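Local atomic coordinates of 6-aminohexanoate-dimer hydrolase (PDB entry 4GB7), a protein that probably hydrolyses the amide bond of 6-aminohexanoate dimers, as a putative dimer hydrolase of the serine beta-lactamase clan. Residues N128-N131 and P135-M138; K170-T175 and L257-R262. All coordinates share one frame; numbering follows the deposited sequence.

Contact 1. Residues N128-N131 and P135-M138; sequences NGYN and PHGM
Tyr130 and His136 meet in an edge-to-face (T-shaped) aromatic pair within the beta-lactamase-like fold, where the loop leading from strand 120-126 to the short strand 136-137 packs on that strand. The evidence for the T shape is twofold: the ring planes stand at 87° and the centroids lie 5.2 Å apart. The imidazole supplies the edge. His136 CD2 sits over one face of the phenol ring, displaced toward its rim, and is 3.9 Å from Tyr130 CZ, the ring atom nearest to it. Both side chains have CG anti to the backbone N (chi1 168° for Tyr130), which sends each ring across toward the other segment.

The phenol end lies beside the backbone of 135-136, with Tyr130 OH 3.4 Å from His136 CB. Its polar need is met outside the pair, by a hydrogen bond with the backbone O of Glu134; Pro135 adds a smaller part of the buried surface, through its carbonyl carbon near that same hydroxyl.

Two ring contacts, with the Tyr130 face and in a stack with Phe392, and two hydrogen bonds fix the imidazole. NE2 is bonded to Asp111 OD2 on strand 110-117. On the other nitrogen, His136 ND1 donates to Gly137 O at 2.6 Å in a nearly straight bond (170°), entering on a lone pair of the carbonyl, with the acceptor practically in the imidazole plane.

Contact 2. Residues K170-T175 and L257-R262; sequences KELKNT and LAWIIR
Leu172 meets the six-membered part of the Trp259 indole, and this is the tight, apolar half of the contact. Leu172 CG lies 3.8 Å from Trp259 CZ3, while both methyls, Leu172 CD1 and CD2, come within 4.0 Å of the same CZ3 atom. The leucine approaches the ring at a slant. Trp259 reaches it because the indole swings out opposite the backbone N (chi1 -165°), extending from helix 251-265 toward the 3-10 segment 170-172.

These elements belong to the helical part of the beta-lactamase-like fold: 170-175 links helix 165-168 to helix 176-179, and Tyr231, from helix 230-235, stacks on the indole. A type II beta turn from Leu172 to Thr175 shapes the link, and Thr175 takes the N-cap position of the helix that follows. Leu172 O receives both Thr175 N and Thr175 OG1 from the same face of its carbonyl plane, the hydroxyl at 2.8 Å.

Glu171 forms the solvent side, where the polar link runs through water. Its CB packs 3.8 Å from Trp259 CH2, and the bend at chi2 (92°) keeps the carboxylate beside the indole, with Glu171 CD 4.0 Å from Trp259 CZ2 and the planes 45° apart. No direct hydrogen bond joins the two residues. Instead, one water spans them: it accepts from Trp259 NE1 at 2.9 Å, in the ring plane at the indole edge, and donates to Glu171 OE2 at 3.1 Å.

Contacts 1 and 2 lie on opposite sides of the chain's centre, their own centres 33 Å apart and their nearest atoms about 14 Å apart, without touching. They follow in series: contact 1 closes at residue 138, before contact 2 opens at residue 170. Strand 136-137 ends the four-stranded antiparallel sheet. Helix 143-155 lies between them in sequence, and its Thr146, Ile149 and Ile150 touch Leu257 or Ile261 of contact 2. Its start carries a pattern consistent with the SxxK motif of this clan (Ser140, Lys143). Contact 1 is local, joining a loop to the strand that follows it after three residues, while contact 2 bridges a 3-10 segment and turn to helix 251-265, 82 residues on.

Contact 1. Residues N128-N131 and P135-M138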
ATOM      1  N   ASN A 128      12.469 -10.031 -14.608  1.00 16.81           N
ATOM      2  CA  ASN A 128      12.489 -11.357 -14.008  1.00 18.54           C
ATOM      3  C   ASN A 128      11.361 -12.264 -14.481  1.00 19.31           C
ATOM      4  O   ASN A 128      10.935 -13.148 -13.752  1.00 21.90           O
ATOM      5  CB  ASN A 128      12.525 -11.278 -12.445  1.00 18.86           C
ATOM      6  CG  ASN A 128      12.887 -12.595 -11.787  1.00 17.78           C
ATOM      7  OD1 ASN A 128      12.309 -12.959 -10.750  1.00 25.17           O
ATOM      8  ND2 ASN A 128      13.902 -13.287 -12.347  1.00 17.63           N
ATOM      9  N   GLY A 129      10.865 -12.032 -15.697  1.00 19.42           N
ATOM     10  CA  GLY A 129       9.840 -12.856 -16.229  1.00 22.52           C
ATOM     11  C   GLY A 129       8.473 -12.507 -15.731  1.00 19.97           C
ATOM     12  O   GLY A 129       7.487 -13.181 -16.096  1.00 25.46           O
ATOM     13  N   TYR A 130       8.386 -11.442 -14.945  1.00 19.78           N
ATOM     14  CA  TYR A 130       7.082 -11.056 -14.403  1.00 19.41           C
ATOM     15  C   TYR A 130       6.138 -10.551 -15.529  1.00 18.39           C
ATOM     16  O   TYR A 130       6.499  -9.658 -16.338  1.00 20.45           O
ATOM     17  CB  TYR A 130       7.234 -10.014 -13.320  1.00 19.44           C
ATOM     18  CG  TYR A 130       5.932  -9.363 -12.901  1.00 21.74           C
ATOM     19  CD1 TYR A 130       4.884 -10.125 -12.396  1.00 18.67           C
ATOM     20  CD2 TYR A 130       5.736  -7.989 -13.059  1.00 16.69           C
ATOM     21  CE1 TYR A 130       3.733  -9.519 -11.964  1.00 17.09           C
ATOM     22  CE2 TYR A 130       4.556  -7.385 -12.650  1.00 16.55           C
ATOM     23  CZ  TYR A 130       3.565  -8.141 -12.150  1.00 17.41           C
ATOM     24  OH  TYR A 130       2.394  -7.497 -11.818  1.00 16.25           O
ATOM     25  N   ASN A 131       4.909 -11.079 -15.531  1.00 21.49           N
ATOM     26  CA  ASN A 131       3.884 -10.778 -16.540  1.00 18.79           C
ATOM     27  C   ASN A 131       3.151  -9.513 -16.133  1.00 18.00           C
ATOM     28  O   ASN A 131       2.507  -9.458 -15.072  1.00 21.25           O
ATOM     29  CB  ASN A 131       2.905 -11.986 -16.645  1.00 20.60           C
ATOM     30  CG  ASN A 131       1.791 -11.798 -17.701  1.00 22.11           C
ATOM     31  OD1 ASN A 131       1.421 -10.696 -18.055  1.00 24.06           O
ATOM     32  ND2 ASN A 131       1.235 -12.932 -18.180  1.00 28.38           N
ATOM     33  N   PRO A 135      -1.613  -9.804 -11.401  1.00 17.72           N
ATOM     34  CA  PRO A 135      -1.447  -8.984 -10.208  1.00 19.01           C
ATOM     35  C   PRO A 135      -0.186  -9.304  -9.381  1.00 16.96           C
ATOM     36  O   PRO A 135       0.190 -10.474  -9.213  1.00 17.86           O
ATOM     37  CB  PRO A 135      -2.740  -9.269  -9.438  1.00 19.01           C
ATOM     38  CG  PRO A 135      -3.739  -9.599 -10.514  1.00 18.95           C
ATOM     39  CD  PRO A 135      -2.961 -10.399 -11.498  1.00 19.64           C
ATOM     40  N   HIS A 136       0.387  -8.282  -8.767  1.00 16.56           N
ATOM     41  CA  HIS A 136       1.584  -8.377  -7.931  1.00 15.82           C
ATOM     42  C   HIS A 136       1.233  -8.065  -6.518  1.00 15.18           C
ATOM     43  O   HIS A 136       0.336  -7.266  -6.262  1.00 16.73           O
ATOM     44  CB  HIS A 136       2.544  -7.288  -8.424  1.00 15.72           C
ATOM     45  CG  HIS A 136       3.969  -7.450  -7.941  1.00 13.99           C
ATOM     46  ND1 HIS A 136       4.363  -7.152  -6.690  1.00 15.25           N
ATOM     47  CD2 HIS A 136       5.101  -7.891  -8.628  1.00 14.71           C
ATOM     48  CE1 HIS A 136       5.696  -7.384  -6.582  1.00 14.65           C
ATOM     49  NE2 HIS A 136       6.142  -7.864  -7.764  1.00 15.53           N
ATOM     50  N   GLY A 137       1.919  -8.675  -5.561  1.00 17.47           N
ATOM     51  CA  GLY A 137       1.799  -8.249  -4.155  1.00 16.47           C
ATOM     52  C   GLY A 137       2.208  -6.798  -3.977  1.00 14.96           C
ATOM     53  O   GLY A 137       3.065  -6.308  -4.649  1.00 16.90           O
HETATM   54  N   MSE A 138       1.522  -6.083  -3.106  1.00 17.14           N
HETATM   55  CA  MSE A 138       1.834  -4.677  -2.884  1.00 17.40           C
HETATM   56  C   MSE A 138       2.017  -4.295  -1.399  1.00 19.41           C
HETATM   57  O   MSE A 138       2.205  -3.123  -1.096  1.00 17.41           O
HETATM   58  CB  MSE A 138       0.711  -3.816  -3.486  1.00 17.20           C
HETATM   59  CG  MSE A 138       0.462  -4.083  -4.923  1.00 20.93           C
HETATM   60 SE   MSE A 138      -0.637  -2.758  -5.767  0.70 21.34          SE
HETATM   61  CE  MSE A 138      -2.152  -2.711  -4.667  1.00 21.55           C
TER

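Contact 2. Residues K170-T175 and L257-R262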
ATOM      1  N   LYS A 170     -19.026  -3.213  17.914  1.00 23.35           N
ATOM      2  CA  LYS A 170     -19.281  -3.428  19.327  1.00 26.47           C
ATOM      3  C   LYS A 170     -18.363  -4.501  19.921  1.00 27.76           C
ATOM      4  O   LYS A 170     -18.058  -4.466  21.111  1.00 28.51           O
ATOM      5  CB  LYS A 170     -20.735  -3.757  19.557  1.00 31.15           C
ATOM      6  CG  LYS A 170     -21.222  -5.068  18.968  1.00 37.10           C
ATOM      7  CD  LYS A 170     -22.751  -5.086  18.980  1.00 45.67           C
ATOM      8  CE  LYS A 170     -23.308  -6.485  19.000  1.00 45.01           C
ATOM      9  NZ  LYS A 170     -24.744  -6.369  19.359  1.00 52.59           N
ATOM     10  N   GLU A 171     -17.917  -5.439  19.083  1.00 24.79           N
ATOM     11  CA  GLU A 171     -16.915  -6.439  19.488  1.00 23.38           C
ATOM     12  C   GLU A 171     -15.610  -5.871  20.013  1.00 23.93           C
ATOM     13  O   GLU A 171     -14.896  -6.567  20.779  1.00 24.76           O
ATOM     14  CB  GLU A 171     -16.591  -7.399  18.316  1.00 24.32           C
ATOM     15  CG  GLU A 171     -17.778  -8.196  17.823  1.00 29.36           C
ATOM     16  CD  GLU A 171     -18.529  -7.529  16.688  1.00 33.79           C
ATOM     17  OE1 GLU A 171     -18.490  -6.292  16.574  1.00 28.84           O
ATOM     18  OE2 GLU A 171     -19.179  -8.257  15.915  1.00 47.51           O
ATOM     19  N   LEU A 172     -15.304  -4.628  19.635  1.00 23.07           N
ATOM     20  CA  LEU A 172     -14.074  -3.954  20.057  1.00 20.41           C
ATOM     21  C   LEU A 172     -14.264  -3.016  21.253  1.00 19.43           C
ATOM     22  O   LEU A 172     -13.327  -2.298  21.644  1.00 20.52           O
ATOM     23  CB  LEU A 172     -13.458  -3.176  18.890  1.00 23.50           C
ATOM     24  CG  LEU A 172     -12.747  -3.997  17.804  1.00 23.54           C
ATOM     25  CD1 LEU A 172     -12.187  -3.083  16.736  1.00 26.21           C
ATOM     26  CD2 LEU A 172     -11.645  -4.859  18.421  1.00 24.82           C
ATOM     27  N   LYS A 173     -15.468  -3.007  21.828  1.00 21.98           N
ATOM     28  CA  LYS A 173     -15.751  -2.070  22.904  1.00 24.46           C
ATOM     29  C   LYS A 173     -14.709  -2.130  24.041  1.00 24.57           C
ATOM     30  O   LYS A 173     -14.408  -3.181  24.615  1.00 24.49           O
ATOM     31  CB  LYS A 173     -17.183  -2.252  23.434  1.00 24.43           C
ATOM     32  CG  LYS A 173     -17.695  -1.161  24.379  1.00 29.84           C
ATOM     33  CD  LYS A 173     -18.303   0.004  23.607  1.00 32.16           C
ATOM     34  CE  LYS A 173     -19.028   1.012  24.516  1.00 36.63           C
ATOM     35  NZ  LYS A 173     -19.708   2.109  23.764  1.00 32.39           N
ATOM     36  N   ASN A 174     -14.167  -0.956  24.328  1.00 24.87           N
ATOM     37  CA  ASN A 174     -13.215  -0.732  25.430  1.00 27.27           C
ATOM     38  C   ASN A 174     -11.861  -1.402  25.213  1.00 27.79           C
ATOM     39  O   ASN A 174     -11.081  -1.475  26.136  1.00 37.82           O
ATOM     40  CB  ASN A 174     -13.819  -1.116  26.806  1.00 26.71           C
ATOM     41  CG  ASN A 174     -14.981  -0.243  27.190  1.00 37.25           C
ATOM     42  OD1 ASN A 174     -15.002   0.960  26.872  1.00 37.85           O
ATOM     43  ND2 ASN A 174     -15.963  -0.831  27.884  1.00 36.54           N
ATOM     44  N   THR A 175     -11.578  -1.848  23.982  1.00 22.81           N
ATOM     45  CA  THR A 175     -10.239  -2.383  23.612  1.00 27.39           C
ATOM     46  C   THR A 175      -9.411  -1.284  22.986  1.00 24.67           C
ATOM     47  O   THR A 175      -9.948  -0.274  22.624  1.00 23.57           O
ATOM     48  CB  THR A 175     -10.314  -3.595  22.663  1.00 28.65           C
ATOM     49  OG1 THR A 175     -10.694  -3.168  21.345  1.00 28.02           O
ATOM     50  CG2 THR A 175     -11.287  -4.654  23.199  1.00 25.38           C
ATOM     51  N   LEU A 257     -10.338  -0.148  10.582  1.00 19.68           N
ATOM     52  CA  LEU A 257     -11.048   0.668   9.598  1.00 19.18           C
ATOM     53  C   LEU A 257     -11.782  -0.193   8.564  1.00 16.69           C
ATOM     54  O   LEU A 257     -12.904   0.068   8.224  1.00 18.00           O
ATOM     55  CB  LEU A 257     -10.073   1.661   8.922  1.00 17.77           C
ATOM     56  CG  LEU A 257      -9.502   2.785   9.784  1.00 17.69           C
ATOM     57  CD1 LEU A 257      -8.426   3.570   9.053  1.00 20.51           C
ATOM     58  CD2 LEU A 257     -10.627   3.718  10.266  1.00 18.88           C
ATOM     59  N   ALA A 258     -11.130  -1.222   8.045  1.00 17.35           N
ATOM     60  CA  ALA A 258     -11.791  -2.135   7.103  1.00 17.86           C
ATOM     61  C   ALA A 258     -12.984  -2.871   7.723  1.00 18.93           C
ATOM     62  O   ALA A 258     -13.982  -3.101   7.046  1.00 18.37           O
ATOM     63  CB  ALA A 258     -10.795  -3.092   6.466  1.00 18.41           C
ATOM     64  N   TRP A 259     -12.865  -3.261   9.003  1.00 18.61           N
ATOM     65  CA  TRP A 259     -13.967  -3.878   9.711  1.00 17.26           C
ATOM     66  C   TRP A 259     -15.144  -2.939   9.782  1.00 17.88           C
ATOM     67  O   TRP A 259     -16.268  -3.336   9.533  1.00 19.40           O
ATOM     68  CB  TRP A 259     -13.508  -4.318  11.101  1.00 19.05           C
ATOM     69  CG  TRP A 259     -14.386  -5.276  11.840  1.00 19.71           C
ATOM     70  CD1 TRP A 259     -15.641  -5.788  11.480  1.00 19.21           C
ATOM     71  CD2 TRP A 259     -14.051  -5.915  13.097  1.00 20.18           C
ATOM     72  NE1 TRP A 259     -16.098  -6.686  12.428  1.00 21.81           N
ATOM     73  CE2 TRP A 259     -15.187  -6.780  13.449  1.00 22.01           C
ATOM     74  CE3 TRP A 259     -12.965  -5.850  13.951  1.00 20.59           C
ATOM     75  CZ2 TRP A 259     -15.180  -7.554  14.590  1.00 23.69           C
ATOM     76  CZ3 TRP A 259     -12.967  -6.628  15.103  1.00 22.24           C
ATOM     77  CH2 TRP A 259     -14.059  -7.453  15.422  1.00 24.10           C
ATOM     78  N   ILE A 260     -14.882  -1.661   9.992  1.00 17.47           N
ATOM     79  CA  ILE A 260     -15.926  -0.652   9.963  1.00 19.71           C
ATOM     80  C   ILE A 260     -16.589  -0.570   8.579  1.00 19.14           C
ATOM     81  O   ILE A 260     -17.820  -0.567   8.469  1.00 20.11           O
ATOM     82  CB  ILE A 260     -15.387   0.725  10.375  1.00 18.96           C
ATOM     83  CG1 ILE A 260     -14.937   0.684  11.848  1.00 18.22           C
ATOM     84  CG2 ILE A 260     -16.422   1.828  10.176  1.00 21.43           C
ATOM     85  CD1 ILE A 260     -14.149   1.878  12.302  1.00 20.50           C
ATOM     86  N   ILE A 261     -15.779  -0.541   7.524  1.00 17.51           N
ATOM     87  CA  ILE A 261     -16.330  -0.547   6.160  1.00 17.53           C
ATOM     88  C   ILE A 261     -17.320  -1.704   5.980  1.00 18.17           C
ATOM     89  O   ILE A 261     -18.444  -1.515   5.464  1.00 20.50           O
ATOM     90  CB  ILE A 261     -15.218  -0.614   5.106  1.00 17.80           C
ATOM     91  CG1 ILE A 261     -14.376   0.676   5.130  1.00 17.36           C
ATOM     92  CG2 ILE A 261     -15.777  -0.836   3.685  1.00 20.06           C
ATOM     93  CD1 ILE A 261     -13.110   0.625   4.315  1.00 18.82           C
ATOM     94  N   ARG A 262     -16.892  -2.904   6.358  1.00 18.94           N
ATOM     95  CA  ARG A 262     -17.698  -4.100   6.137  1.00 18.01           C
ATOM     96  C   ARG A 262     -18.981  -4.024   6.935  1.00 20.05           C
ATOM     97  O   ARG A 262     -20.050  -4.331   6.437  1.00 20.52           O
ATOM     98  CB  ARG A 262     -16.925  -5.344   6.497  1.00 19.46           C
ATOM     99  CG  ARG A 262     -15.681  -5.654   5.657  1.00 19.86           C
ATOM    100  CD  ARG A 262     -14.892  -6.807   6.242  1.00 20.40           C
ATOM    101  NE  ARG A 262     -13.595  -6.946   5.574  1.00 20.12           N
ATOM    102  CZ  ARG A 262     -12.409  -6.667   6.111  1.00 20.29           C
ATOM    103  NH1 ARG A 262     -12.272  -6.390   7.412  1.00 20.34           N
ATOM    104  NH2 ARG A 262     -11.311  -6.806   5.391  1.00 20.63           N
TER
HETATM  105  O   HOH W   1     -18.438  -8.299  12.881  1.00 37.25           O